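Long-range contacts in oxidase/hydroxylase (Streptomyces hygroscopicus subsp. hygroscopicus, PDB 4XC9), which probably acts as an iron(II)- and 2-oxoglutarate-dependent dioxygenase of the phytanoyl-CoA dioxygenase (PhyH) family: residues R168-R173 with D251-F256; S97-H102 with H206-K211. One frame throughout, in Å; residues are numbered along the deposited sequence.

Interaction 1: R168-R173 with D251-F256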
loop_
_atom_site.group_PDB
_atom_site.type_symbol
_atom_site.label_atom_id
_atom_site.label_comp_id
_atom_site.label_asym_id
_atom_site.label_seq_id
_atom_site.Cartn_x
_atom_site.Cartn_y
_atom_site.Cartn_z
ATOM N N ARG B 168 5.466 22.336 4.016
ATOM C CA ARG B 168 5.175 22.836 5.359
ATOM C C ARG B 168 6.445 23.266 6.058
ATOM O O ARG B 168 6.491 24.315 6.696
ATOM C CB ARG B 168 4.465 21.779 6.193
ATOM C CG ARG B 168 4.171 22.189 7.643
ATOM C CD ARG B 168 3.227 23.383 7.733
ATOM N NE ARG B 168 1.983 23.195 6.995
ATOM C CZ ARG B 168 0.800 22.936 7.554
ATOM N NH1 ARG B 168 0.688 22.823 8.873
ATOM N NH2 ARG B 168 -0.279 22.786 6.793
ATOM N N GLU B 169 7.482 22.455 5.912
ATOM C CA GLU B 169 8.748 22.716 6.569
ATOM C C GLU B 169 9.390 23.986 6.004
ATOM O O GLU B 169 9.950 24.795 6.748
ATOM C CB GLU B 169 9.692 21.524 6.410
ATOM C CG GLU B 169 10.859 21.547 7.366
ATOM C CD GLU B 169 12.170 21.153 6.710
ATOM O OE1 GLU B 169 12.291 21.284 5.465
ATOM O OE2 GLU B 169 13.081 20.712 7.448
ATOM N N ARG B 170 9.297 24.161 4.689
ATOM C CA ARG B 170 9.821 25.364 4.062
ATOM C C ARG B 170 9.073 26.601 4.550
ATOM O O ARG B 170 9.640 27.686 4.589
ATOM C CB ARG B 170 9.739 25.275 2.535
ATOM C CG ARG B 170 10.470 24.101 1.926
ATOM C CD ARG B 170 10.632 24.284 0.417
ATOM N NE ARG B 170 11.955 24.815 0.093
ATOM C CZ ARG B 170 12.174 26.054 -0.325
ATOM N NH1 ARG B 170 11.152 26.890 -0.486
ATOM N NH2 ARG B 170 13.410 26.451 -0.591
ATOM N N ALA B 171 7.805 26.444 4.923
ATOM C CA ALA B 171 7.007 27.580 5.399
ATOM C C ALA B 171 7.365 27.990 6.832
ATOM O O ALA B 171 7.515 29.186 7.119
ATOM C CB ALA B 171 5.525 27.270 5.300
ATOM N N GLU B 172 7.502 27.007 7.724
ATOM C CA GLU B 172 7.895 27.275 9.108
ATOM C C GLU B 172 9.382 27.640 9.235
ATOM O O GLU B 172 9.819 28.140 10.277
ATOM C CB GLU B 172 7.577 26.076 9.987
ATOM C CG GLU B 172 6.124 25.690 9.981
ATOM C CD GLU B 172 5.887 24.260 10.463
ATOM O OE1 GLU B 172 6.878 23.522 10.689
ATOM O OE2 GLU B 172 4.703 23.877 10.610
ATOM N N ARG B 173 10.161 27.380 8.187
ATOM C CA ARG B 173 11.541 27.859 8.137
ATOM C C ARG B 173 11.533 29.340 7.750
ATOM O O ARG B 173 12.474 30.078 8.051
ATOM C CB ARG B 173 12.393 27.058 7.145
ATOM C CG ARG B 173 12.776 25.655 7.602
ATOM C CD ARG B 173 14.154 25.223 7.055
ATOM N NE ARG B 173 14.300 25.374 5.601
ATOM C CZ ARG B 173 14.400 24.357 4.741
ATOM N NH1 ARG B 173 14.361 23.105 5.177
ATOM N NH2 ARG B 173 14.537 24.590 3.439
ATOM N N ASP B 251 -1.106 22.271 1.322
ATOM C CA ASP B 251 -0.040 23.277 1.239
ATOM C C ASP B 251 0.471 23.486 -0.201
ATOM O O ASP B 251 0.976 22.563 -0.829
ATOM C CB ASP B 251 1.151 22.893 2.133
ATOM C CG ASP B 251 0.875 23.070 3.614
ATOM O OD1 ASP B 251 -0.155 23.662 3.977
ATOM O OD2 ASP B 251 1.707 22.614 4.430
ATOM N N VAL B 252 0.333 24.700 -0.721
ATOM C CA VAL B 252 0.858 25.030 -2.036
ATOM C C VAL B 252 1.778 26.227 -1.872
ATOM O O VAL B 252 1.624 26.993 -0.925
ATOM C CB VAL B 252 -0.260 25.328 -3.053
ATOM C CG1 VAL B 252 -1.148 24.120 -3.212
ATOM C CG2 VAL B 252 -1.073 26.541 -2.632
ATOM N N GLU B 253 2.749 26.381 -2.763
ATOM C CA GLU B 253 3.748 27.433 -2.592
ATOM C C GLU B 253 3.125 28.821 -2.592
ATOM O O GLU B 253 3.617 29.711 -1.916
ATOM C CB GLU B 253 4.823 27.336 -3.673
ATOM C CG GLU B 253 5.991 26.445 -3.278
ATOM C CD GLU B 253 7.138 26.537 -4.255
ATOM O OE1 GLU B 253 8.308 26.500 -3.814
ATOM O OE2 GLU B 253 6.866 26.646 -5.468
ATOM N N GLU B 254 2.031 28.998 -3.323
ATOM C CA GLU B 254 1.261 30.242 -3.261
ATOM C C GLU B 254 0.798 30.597 -1.842
ATOM O O GLU B 254 0.405 31.736 -1.597
ATOM C CB GLU B 254 0.031 30.166 -4.173
ATOM C CG GLU B 254 0.318 30.528 -5.619
ATOM C CD GLU B 254 -0.841 30.221 -6.553
ATOM O OE1 GLU B 254 -0.567 29.908 -7.736
ATOM O OE2 GLU B 254 -2.012 30.291 -6.109
ATOM N N ASP B 255 0.814 29.641 -0.914
ATOM C CA ASP B 255 0.398 29.942 0.448
ATOM C C ASP B 255 1.426 30.825 1.139
ATOM O O ASP B 255 1.070 31.603 2.015
ATOM C CB ASP B 255 0.186 28.673 1.286
ATOM C CG ASP B 255 -1.056 27.900 0.886
ATOM O OD1 ASP B 255 -1.921 28.459 0.168
ATOM O OD2 ASP B 255 -1.173 26.727 1.305
ATOM N N PHE B 256 2.695 30.707 0.756
ATOM C CA PHE B 256 3.754 31.362 1.520
ATOM C C PHE B 256 4.900 31.977 0.704
ATOM O O PHE B 256 5.932 32.344 1.266
ATOM C CB PHE B 256 4.346 30.367 2.519
ATOM C CG PHE B 256 5.060 29.199 1.882
ATOM C CD1 PHE B 256 4.375 28.034 1.570
ATOM C CD2 PHE B 256 6.424 29.250 1.633
ATOM C CE1 PHE B 256 5.036 26.945 0.997
ATOM C CE2 PHE B 256 7.096 28.163 1.060
ATOM C CZ PHE B 256 6.399 27.014 0.740
HETATM O O HOH W 1 3.095 20.297 3.379
#
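Arg168 and Asp251 form a side-on salt bridge in which two guanidinium nitrogens each take one carboxylate oxygen. NE of Arg168 donates to the syn lone pair of OD2 of Asp251 at 2.6 Å, and NH2 of Arg168 donates to OD1 of Asp251 at 3.0 Å, bending little (161°). The two flat groups are nevertheless twisted, their planes 40° apart. The arginine starts out away from 251-256, although CB already lies beside OD2 of Asp251, and bends at chi2 and chi3 bring NE round to the carboxylate. A water adds a second link, accepting from the backbone N of Arg168 and donating to OD2 of Asp251. A methionine in place of Arg168 would probably leave the carboxylate of Asp251 without its charged mate and free to turn.

Apolar contact follows one helical turn on. The methyl CB of Ala171 sits over one face of the Phe256 ring, a CH-pi contact 4.1 Å from the centroid, while CB of Arg170 meets the ring obliquely, 4.2 Å from CZ of Phe256. On the opposite face lies the carbonyl O of Glu253.

The contact joins the C-terminal segment to helix 167-173, whose Leu167 also touches Phe256. Arg168 makes a further salt bridge to Asp110, and Glu253 turns its carboxylate to Ser178, Leu179 and strand 99-102.

Interaction 2: S97-H102 with H206-K211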
loop_
_atom_site.group_PDB
_atom_site.type_symbol
_atom_site.label_atom_id
_atom_site.label_comp_id
_atom_site.label_asym_id
_atom_site.label_seq_id
_atom_site.Cartn_x
_atom_site.Cartn_y
_atom_site.Cartn_z
ATOM N N SER B 97 4.989 35.635 -16.609
ATOM C CA SER B 97 4.064 34.758 -15.906
ATOM C C SER B 97 4.806 33.622 -15.198
ATOM O O SER B 97 5.941 33.283 -15.550
ATOM C CB SER B 97 3.013 34.188 -16.867
ATOM O OG SER B 97 3.599 33.340 -17.838
ATOM N N VAL B 98 4.163 33.043 -14.192
ATOM C CA VAL B 98 4.775 31.957 -13.430
ATOM C C VAL B 98 3.708 31.175 -12.669
ATOM O O VAL B 98 2.612 31.687 -12.389
ATOM C CB VAL B 98 5.836 32.479 -12.438
ATOM C CG1 VAL B 98 5.165 33.146 -11.253
ATOM C CG2 VAL B 98 6.748 31.351 -11.969
ATOM N N LEU B 99 4.013 29.918 -12.370
ATOM C CA LEU B 99 3.122 29.107 -11.559
ATOM C C LEU B 99 3.952 28.327 -10.543
ATOM O O LEU B 99 4.857 27.556 -10.887
ATOM C CB LEU B 99 2.277 28.186 -12.438
ATOM C CG LEU B 99 1.427 27.177 -11.668
ATOM C CD1 LEU B 99 0.513 27.874 -10.672
ATOM C CD2 LEU B 99 0.629 26.296 -12.616
ATOM N N TYR B 100 3.656 28.551 -9.274
ATOM C CA TYR B 100 4.430 27.932 -8.218
ATOM C C TYR B 100 3.997 26.488 -8.039
ATOM O O TYR B 100 2.996 26.057 -8.613
ATOM C CB TYR B 100 4.278 28.716 -6.916
ATOM C CG TYR B 100 4.728 30.161 -7.026
ATOM C CD1 TYR B 100 5.726 30.529 -7.917
ATOM C CD2 TYR B 100 4.137 31.158 -6.253
ATOM C CE1 TYR B 100 6.141 31.842 -8.023
ATOM C CE2 TYR B 100 4.548 32.484 -6.362
ATOM C CZ TYR B 100 5.548 32.816 -7.248
ATOM O OH TYR B 100 5.962 34.120 -7.368
ATOM N N LEU B 101 4.760 25.748 -7.247
ATOM C CA LEU B 101 4.508 24.333 -7.076
ATOM C C LEU B 101 3.201 24.122 -6.346
ATOM O O LEU B 101 2.875 24.860 -5.416
ATOM C CB LEU B 101 5.648 23.659 -6.315
ATOM C CG LEU B 101 7.034 23.616 -6.949
ATOM C CD1 LEU B 101 7.954 22.831 -6.033
ATOM C CD2 LEU B 101 7.001 23.008 -8.333
ATOM N N HIS B 102 2.456 23.120 -6.798
ATOM C CA HIS B 102 1.232 22.691 -6.149
ATOM C C HIS B 102 1.098 21.190 -6.363
ATOM O O HIS B 102 1.772 20.635 -7.213
ATOM C CB HIS B 102 0.024 23.451 -6.692
ATOM C CG HIS B 102 -0.258 23.197 -8.139
ATOM N ND1 HIS B 102 0.424 23.839 -9.156
ATOM C CD2 HIS B 102 -1.165 22.394 -8.746
ATOM C CE1 HIS B 102 -0.050 23.438 -10.322
ATOM N NE2 HIS B 102 -1.013 22.554 -10.103
ATOM N N HIS B 206 4.078 19.967 -9.106
ATOM C CA HIS B 206 4.556 20.572 -10.343
ATOM C C HIS B 206 4.204 22.044 -10.416
ATOM O O HIS B 206 3.435 22.558 -9.601
ATOM C CB HIS B 206 3.945 19.854 -11.548
ATOM C CG HIS B 206 2.458 19.969 -11.606
ATOM N ND1 HIS B 206 1.623 19.192 -10.828
ATOM C CD2 HIS B 206 1.651 20.804 -12.303
ATOM C CE1 HIS B 206 0.366 19.526 -11.067
ATOM N NE2 HIS B 206 0.356 20.500 -11.959
ATOM N N GLY B 207 4.749 22.720 -11.419
ATOM C CA GLY B 207 4.498 24.131 -11.596
ATOM C C GLY B 207 5.032 24.575 -12.933
ATOM O O GLY B 207 5.094 23.787 -13.875
ATOM N N THR B 208 5.426 25.839 -13.015
ATOM C CA THR B 208 5.889 26.406 -14.276
ATOM C C THR B 208 6.973 27.447 -14.041
ATOM O O THR B 208 6.797 28.370 -13.245
ATOM C CB THR B 208 4.730 27.059 -15.060
ATOM O OG1 THR B 208 3.675 26.102 -15.272
ATOM C CG2 THR B 208 5.223 27.542 -16.376
ATOM N N ARG B 209 8.104 27.285 -14.719
ATOM C CA ARG B 209 9.178 28.272 -14.646
ATOM C C ARG B 209 8.725 29.676 -15.038
ATOM O O ARG B 209 7.746 29.858 -15.765
ATOM C CB ARG B 209 10.337 27.871 -15.549
ATOM C CG ARG B 209 10.914 26.566 -15.222
ATOM C CD ARG B 209 11.832 26.635 -14.033
ATOM N NE ARG B 209 12.604 25.407 -13.996
ATOM C CZ ARG B 209 13.497 25.102 -13.071
ATOM N NH1 ARG B 209 13.748 25.952 -12.080
ATOM N NH2 ARG B 209 14.135 23.941 -13.147
ATOM N N ARG B 210 9.470 30.665 -14.567
ATOM C CA ARG B 210 9.181 32.050 -14.880
ATOM C C ARG B 210 9.569 32.347 -16.334
ATOM O O ARG B 210 10.740 32.330 -16.686
ATOM C CB ARG B 210 9.927 32.957 -13.905
ATOM C CG ARG B 210 9.390 34.375 -13.827
ATOM C CD ARG B 210 10.113 35.119 -12.721
ATOM N NE ARG B 210 9.786 34.557 -11.418
ATOM C CZ ARG B 210 8.717 34.914 -10.717
ATOM N NH1 ARG B 210 7.896 35.842 -11.201
ATOM N NH2 ARG B 210 8.473 34.358 -9.537
ATOM N N LYS B 211 8.577 32.584 -17.180
ATOM C CA LYS B 211 8.834 32.886 -18.589
ATOM C C LYS B 211 9.510 34.242 -18.765
ATOM O O LYS B 211 8.960 35.273 -18.378
ATOM C CB LYS B 211 7.531 32.852 -19.380
ATOM C CG LYS B 211 7.669 33.149 -20.849
ATOM C CD LYS B 211 6.317 32.988 -21.517
ATOM C CE LYS B 211 6.288 33.639 -22.882
ATOM N NZ LYS B 211 7.359 33.137 -23.788
#
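His102 and His206, two iron(II) ligands, sit side by side on adjacent antiparallel strands of the double-stranded beta-helix (cupin) fold. Strands 99-102 and 206-208 run at 178°, paired at Leu99 with Thr208 and at His102 with His206; between these pairs the register slips by one residue, a beta bulge. Reciprocal backbone bonds close the His102-His206 pair, and Thr208 N donates to Leu99 O at 2.8 Å. At the bulge Gly207 lies against the carbonyl O of Leu99, and a CB here would probably clash with it. The imidazoles lie on the same face of the sheet, oblique to each other with planes at 61° and NE2 of His102 3.1 Å from NE2 of His206, a spacing suited to two ligands of one metal; Glu202 is the third protein ligand. ND1 of His206 is held by Leu204 O.

Beyond the strands, Arg210 can be followed outward. CB of Arg210 lies 4.1 Å from CG2 of Val98, and CG passes Ser97 O. With CG anti to the backbone N (chi1 -162°) the chain runs out extended, then bends at chi3 to lay one face of the guanidinium over Val98, whose CG1 is 3.8 Å from NH1 of Arg210. NH2 has its salt-bridge partner in Asp181. NH2 of Arg210 also reaches the edge of the Tyr100 ring, giving the Tyr100 OH a weak hydrogen bond of 3.3 Å.

Overall arrangement
The centres of interactions 1 and 2 lie 15 Å apart, and their segments alternate along the chain: 97-102, 168-173, 206-211, 251-256. Strand 99-102 lies at the edge of a four-stranded antiparallel sheet, with 206-208 next to it; segment 251-256 lies along that strand and helix 167-173 beyond. Glu253 gives the polar tie, its OE2 2.9 Å from Leu101 N in a probable hydrogen bond, while Val252 packs on His102 and Glu254 on Leu99. The C-terminal segment thus lies between the helix and the strand that carries one iron-binding histidine, so residues 252-254 back the strand of His102, while the salt bridge and the Phe256 packing lie further out.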